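Local coordinates for protein 3-oxosteroid 1-dehydrogenase (Sterolibacterium denitrificans, PDB 7P18) that probably introduces the C1–C2 double bond into ring A of 3-oxosteroids, using flavin-adenine dinucleotide as its hydride-accepting cofactor, at residues 143-146 with 147-150; 216-219 with 220-224; 371-374 with 375-379. All blocks are in the same frame, centred on the assembly; numbering follows the deposited sequence.

Contact 1: residues 143-146 with 147-150; sequences GDEF and ANLR
The carboxylate of E145 and the amide of N148 meet with their planes 43° apart. ND2 of N148 donates to OE1 of E145 over 3.0 Å in a nearly straight bond (175°); the oxygen lies in the plane of the amide, while the amide reaches it from above the carboxylate plane. The phenyl ring of F146 is met obliquely by the branch methyl of L149, CD2 standing 4.1 Å from CE1 of F146. The carboxylate reaches its partner because the E145 chain folds back at chi2 (-57°), which brings its end toward N148 although CB starts off the other way. Underneath, the backbone makes three successive i to i+3 bonds of a 3-10 turn: A147 N to D144 O (3.2 Å), N148 N to E145 O (3.0 Å) and L149 N to F146 O (3.2 Å). E145 O has a second partner in the hydroxyl of Y42, and L149 packs on Y42 and on A213 of helix 208-222. The side-chain bond thus spans the same three residues as the backbone bond from N148 N to E145 O, so one pair of residues is clasped twice. The carboxylate also lies against R217 of helix 208-222, whose positive charge is likely to offset its own, while the amide of N148 probably serves mainly to fix its orientation.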
# COMPACT_ATOMS: atom_id res chain seq x y z
N GLY A 143 2.75 -13.61 -22.21
CA GLY A 143 2.28 -13.46 -23.61
C GLY A 143 1.30 -12.30 -23.72
O GLY A 143 1.57 -11.22 -23.13
N ASP A 144 0.16 -12.52 -24.38
CA ASP A 144 -0.80 -11.45 -24.71
C ASP A 144 -1.48 -10.92 -23.44
O ASP A 144 -2.00 -9.79 -23.50
CB ASP A 144 -1.82 -11.93 -25.75
CG ASP A 144 -1.21 -12.20 -27.11
OD1 ASP A 144 -0.28 -11.48 -27.51
OD2 ASP A 144 -1.67 -13.15 -27.74
N GLU A 145 -1.42 -11.63 -22.31
CA GLU A 145 -2.04 -11.14 -21.03
C GLU A 145 -1.25 -9.98 -20.43
O GLU A 145 -1.82 -9.25 -19.59
CB GLU A 145 -2.27 -12.30 -20.06
CG GLU A 145 -3.43 -13.19 -20.48
CD GLU A 145 -4.76 -12.47 -20.62
OE1 GLU A 145 -4.94 -11.38 -20.01
OE2 GLU A 145 -5.60 -12.97 -21.38
N PHE A 146 -0.02 -9.73 -20.88
CA PHE A 146 0.71 -8.51 -20.49
C PHE A 146 -0.14 -7.27 -20.80
O PHE A 146 -0.15 -6.32 -19.99
CB PHE A 146 2.09 -8.45 -21.15
CG PHE A 146 2.83 -7.18 -20.80
CD1 PHE A 146 3.15 -6.90 -19.49
CD2 PHE A 146 3.15 -6.25 -21.79
CE1 PHE A 146 3.82 -5.74 -19.15
CE2 PHE A 146 3.77 -5.06 -21.45
CZ PHE A 146 4.14 -4.83 -20.14
N ALA A 147 -0.92 -7.30 -21.89
CA ALA A 147 -1.73 -6.14 -22.34
C ALA A 147 -2.74 -5.74 -21.26
O ALA A 147 -3.14 -4.58 -21.25
CB ALA A 147 -2.42 -6.46 -23.65
N ASN A 148 -3.15 -6.68 -20.39
CA ASN A 148 -4.24 -6.48 -19.40
C ASN A 148 -3.71 -6.27 -17.97
O ASN A 148 -4.56 -6.11 -17.06
CB ASN A 148 -5.21 -7.65 -19.49
CG ASN A 148 -5.87 -7.74 -20.85
OD1 ASN A 148 -6.28 -6.72 -21.41
ND2 ASN A 148 -5.99 -8.96 -21.35
N LEU A 149 -2.40 -6.20 -17.76
CA LEU A 149 -1.79 -5.86 -16.45
C LEU A 149 -2.05 -4.38 -16.14
O LEU A 149 -1.76 -3.51 -17.02
CB LEU A 149 -0.29 -6.17 -16.47
CG LEU A 149 0.54 -5.73 -15.27
CD1 LEU A 149 0.11 -6.42 -13.98
CD2 LEU A 149 2.01 -6.00 -15.52
N ARG A 150 -2.56 -4.09 -14.95
CA ARG A 150 -2.59 -2.69 -14.44
C ARG A 150 -1.15 -2.22 -14.27
O ARG A 150 -0.41 -2.89 -13.51
CB ARG A 150 -3.38 -2.56 -13.13
CG ARG A 150 -3.52 -1.11 -12.67
CD ARG A 150 -4.61 -0.94 -11.61
NE ARG A 150 -5.91 -1.34 -12.13
CZ ARG A 150 -6.69 -0.55 -12.88
NH1 ARG A 150 -6.27 0.67 -13.21
NH2 ARG A 150 -7.86 -0.98 -13.34

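Contact 2: residues 216-219 with 220-224; sequences LRHA and LLERK
R217, H218 and A219 each meet a residue one turn further along the helix. In R217 the chain starts with CG opposite the backbone N and bends at chi2 (73°), which carries the guanidinium obliquely up to L220 and L221: NH1 lies 3.5 Å from CG of L221, and the R217 side chain crosses both leucines at about a right angle. The guanidinium also makes a cation-pi contact with Y42. CG of H218 likewise lies opposite the backbone N, which carries the ring toward the following turn and E222; CG of E222 sits over one ring face, 4.1 Å from the centroid and 27° off the normal, a CH-pi contact. Beyond CG the E222 chain runs extended, carrying OE2 to 3.3 Å from NE2 of H218, with carboxylate and ring planes inclined to each other.

R223 stays extended from CG to NE and lies along the carbonyl of A219. Its NH1 donates to A219 O over 3.0 Å (161°), with the oxygen at the edge of the guanidinium and close to its plane. The backbone N of R223 grips the same oxygen at 3.2 Å from the opposite face of the carbonyl plane, so one late acceptor of the helix is held by two bonds. NE of R223 forms a salt bridge with D28, and NH2 donates to N104 O. L220 meanwhile packs on M20 and A23 of helix 17-28. K224 takes positive phi, and its N bonds to L221 O (2.9 Å), one of the two bonds back into the last turn that make a Schellman motif. This closes helix 208-222 beside helix 17-28, which follows what is probably the glycine-rich turn of the Rossmann-type fold.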
# COMPACT_ATOMS: atom_id res chain seq x y z
N LEU A 216 1.49 -13.45 -10.12
CA LEU A 216 0.26 -14.17 -9.70
C LEU A 216 -0.61 -14.42 -10.94
O LEU A 216 -1.22 -15.51 -11.05
CB LEU A 216 -0.47 -13.37 -8.62
CG LEU A 216 0.25 -13.32 -7.26
CD1 LEU A 216 -0.40 -12.28 -6.35
CD2 LEU A 216 0.21 -14.70 -6.60
N ARG A 217 -0.63 -13.48 -11.88
CA ARG A 217 -1.41 -13.70 -13.13
C ARG A 217 -0.83 -14.91 -13.85
O ARG A 217 -1.59 -15.75 -14.31
CB ARG A 217 -1.42 -12.46 -14.03
CG ARG A 217 -2.26 -12.68 -15.28
CD ARG A 217 -3.72 -12.69 -14.96
NE ARG A 217 -4.62 -13.04 -16.05
CZ ARG A 217 -4.95 -14.28 -16.42
NH1 ARG A 217 -4.41 -15.33 -15.83
NH2 ARG A 217 -5.78 -14.45 -17.43
N HIS A 218 0.48 -14.99 -13.94
CA HIS A 218 1.22 -16.10 -14.60
C HIS A 218 0.87 -17.43 -13.93
O HIS A 218 0.57 -18.38 -14.64
CB HIS A 218 2.71 -15.82 -14.58
CG HIS A 218 3.49 -16.91 -15.24
ND1 HIS A 218 3.53 -17.07 -16.62
CD2 HIS A 218 4.24 -17.91 -14.72
CE1 HIS A 218 4.28 -18.12 -16.92
NE2 HIS A 218 4.71 -18.66 -15.77
N ALA A 219 0.84 -17.49 -12.60
CA ALA A 219 0.42 -18.67 -11.83
C ALA A 219 -0.99 -19.12 -12.23
O ALA A 219 -1.22 -20.33 -12.39
CB ALA A 219 0.48 -18.40 -10.33
N LEU A 220 -1.92 -18.19 -12.42
CA LEU A 220 -3.30 -18.52 -12.83
C LEU A 220 -3.27 -19.05 -14.28
O LEU A 220 -4.01 -20.01 -14.59
CB LEU A 220 -4.20 -17.30 -12.66
CG LEU A 220 -4.40 -16.81 -11.23
CD1 LEU A 220 -5.44 -15.70 -11.19
CD2 LEU A 220 -4.80 -17.96 -10.29
N LEU A 221 -2.41 -18.48 -15.12
CA LEU A 221 -2.31 -18.89 -16.55
C LEU A 221 -1.84 -20.33 -16.62
O LEU A 221 -2.48 -21.11 -17.30
CB LEU A 221 -1.33 -17.98 -17.28
CG LEU A 221 -1.92 -16.71 -17.87
CD1 LEU A 221 -0.80 -15.87 -18.47
CD2 LEU A 221 -2.97 -17.04 -18.93
N GLU A 222 -0.76 -20.67 -15.91
CA GLU A 222 -0.21 -22.05 -15.84
C GLU A 222 -1.27 -23.03 -15.37
O GLU A 222 -1.25 -24.16 -15.85
CB GLU A 222 0.99 -22.09 -14.91
CG GLU A 222 2.15 -21.33 -15.50
CD GLU A 222 3.51 -21.80 -15.04
OE1 GLU A 222 3.66 -22.08 -13.84
OE2 GLU A 222 4.39 -21.92 -15.92
N ARG A 223 -2.16 -22.64 -14.46
CA ARG A 223 -3.21 -23.52 -13.90
C ARG A 223 -4.48 -23.43 -14.75
O ARG A 223 -5.43 -24.14 -14.43
CB ARG A 223 -3.50 -23.13 -12.44
CG ARG A 223 -2.29 -23.31 -11.53
CD ARG A 223 -2.35 -22.48 -10.26
NE ARG A 223 -1.32 -22.89 -9.33
CZ ARG A 223 -0.03 -22.63 -9.48
NH1 ARG A 223 0.41 -21.93 -10.51
NH2 ARG A 223 0.83 -23.07 -8.58
N LYS A 224 -4.51 -22.54 -15.75
CA LYS A 224 -5.69 -22.32 -16.63
C LYS A 224 -6.90 -21.92 -15.80
O LYS A 224 -8.01 -22.34 -16.11
CB LYS A 224 -6.00 -23.58 -17.43
CG LYS A 224 -4.85 -24.10 -18.28
CD LYS A 224 -5.20 -25.38 -19.02
CE LYS A 224 -4.01 -26.06 -19.65
NZ LYS A 224 -3.64 -25.44 -20.94

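Contact 3: residues 371-374 with 375-379; sequences YENH and ARSGS
N373 and S377 form the compact side of this last helical turn. The hydroxyl of S377 donates to OD1 of N373 over 3.0 Å, from above the carbonyl plane of the amide, and accepts from S379 N at 3.0 Å, completing an ST turn. N373 O accepts from S377 N (2.8 Å) and R376 N. With chi1 at 80°, OG of S377 sits between its own backbone N and carbonyl carbon, where it can serve both partners. An alanine here would remove OG, which would probably leave S379 N without this acceptor and the chain after the helix freer to move. G378 bonds through N to H374 O and passes with CA over one face of the H374 ring, whose ND1 bonds to A380 N. The solvent side is looser: OE2 of exposed E372 receives NE of R376 at 2.9 Å on its syn side, with a weak second bond from NH2, a salt bridge between planes 44° apart. Helix 363-377 ends here against the loop carrying N350 and G351, just before strand 383-387: N350 ND2 bonds to OD1 of N373, and S379 pairs with G351 through the backbone; Y371 meets W322 of strand 320-326.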
# COMPACT_ATOMS: atom_id res chain seq x y z
N TYR A 371 -5.36 14.68 11.00
CA TYR A 371 -6.76 14.79 11.52
C TYR A 371 -6.72 15.26 12.96
O TYR A 371 -7.54 16.12 13.36
CB TYR A 371 -7.55 13.50 11.31
CG TYR A 371 -8.08 13.31 9.91
CD1 TYR A 371 -9.15 14.07 9.43
CD2 TYR A 371 -7.48 12.43 9.03
CE1 TYR A 371 -9.63 13.90 8.15
CE2 TYR A 371 -7.96 12.24 7.75
CZ TYR A 371 -9.02 13.01 7.29
OH TYR A 371 -9.47 12.80 6.04
N GLU A 372 -5.80 14.75 13.76
CA GLU A 372 -5.72 15.12 15.19
C GLU A 372 -5.39 16.61 15.30
O GLU A 372 -6.07 17.32 16.10
CB GLU A 372 -4.70 14.26 15.93
CG GLU A 372 -4.79 14.38 17.43
CD GLU A 372 -4.17 15.61 18.07
OE1 GLU A 372 -3.31 16.27 17.40
OE2 GLU A 372 -4.56 15.93 19.24
N ASN A 373 -4.41 17.11 14.54
CA ASN A 373 -4.07 18.56 14.62
C ASN A 373 -5.18 19.41 13.98
O ASN A 373 -5.43 20.50 14.48
CB ASN A 373 -2.72 18.87 13.99
CG ASN A 373 -2.34 20.30 14.29
OD1 ASN A 373 -2.51 21.16 13.44
ND2 ASN A 373 -1.88 20.55 15.50
N HIS A 374 -5.84 18.94 12.93
CA HIS A 374 -6.90 19.70 12.21
C HIS A 374 -8.05 20.01 13.17
O HIS A 374 -8.59 21.10 13.10
CB HIS A 374 -7.33 18.95 10.96
CG HIS A 374 -8.24 19.72 10.08
ND1 HIS A 374 -7.80 20.82 9.37
CD2 HIS A 374 -9.55 19.58 9.79
CE1 HIS A 374 -8.80 21.32 8.69
NE2 HIS A 374 -9.87 20.58 8.89
N ALA A 375 -8.32 19.10 14.12
CA ALA A 375 -9.41 19.24 15.10
C ALA A 375 -9.04 20.35 16.10
O ALA A 375 -9.96 21.01 16.55
CB ALA A 375 -9.68 17.92 15.79
N ARG A 376 -7.76 20.59 16.36
CA ARG A 376 -7.30 21.68 17.25
C ARG A 376 -7.10 22.99 16.49
O ARG A 376 -7.45 24.04 17.05
CB ARG A 376 -5.94 21.36 17.86
CG ARG A 376 -5.93 20.11 18.71
CD ARG A 376 -4.52 19.85 19.23
NE ARG A 376 -4.58 18.70 20.11
CZ ARG A 376 -4.96 18.73 21.38
NH1 ARG A 376 -5.28 19.88 21.96
NH2 ARG A 376 -4.99 17.61 22.08
N SER A 377 -6.45 22.95 15.33
CA SER A 377 -5.90 24.14 14.62
C SER A 377 -6.88 24.63 13.56
O SER A 377 -6.81 25.82 13.19
CB SER A 377 -4.55 23.84 13.99
OG SER A 377 -4.69 23.14 12.74
N GLY A 378 -7.68 23.72 13.00
CA GLY A 378 -8.53 23.98 11.82
C GLY A 378 -7.78 24.11 10.53
O GLY A 378 -8.40 24.48 9.56
N SER A 379 -6.48 23.80 10.47
CA SER A 379 -5.68 24.03 9.26
C SER A 379 -4.55 23.00 9.13
O SER A 379 -3.44 23.42 8.84
CB SER A 379 -5.11 25.45 9.28
OG SER A 379 -4.33 25.63 10.46

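How the contacts relate
From the N terminus, contact 1 (143-150) is a tight turn in the loop between strands 131-138 and 157-158. Contact 2 (216-224) follows at the end of helix 208-222, and contact 3 (371-379) at the end of helix 363-377. All three are local, between adjoining segments, so none closes a long loop, nests or crosses. Contacts 1 and 2 touch, with centres 12 Å apart: CD of E145 packs 3.9 Å from NH2 of R217, joining the loop to the helix, which lies on helix 17-28. Contact 3 lies on the opposite side of the chain's centre, about 44 and 48 Å from them between centres, and fastens the end of its helix to the loop after strand 347-349.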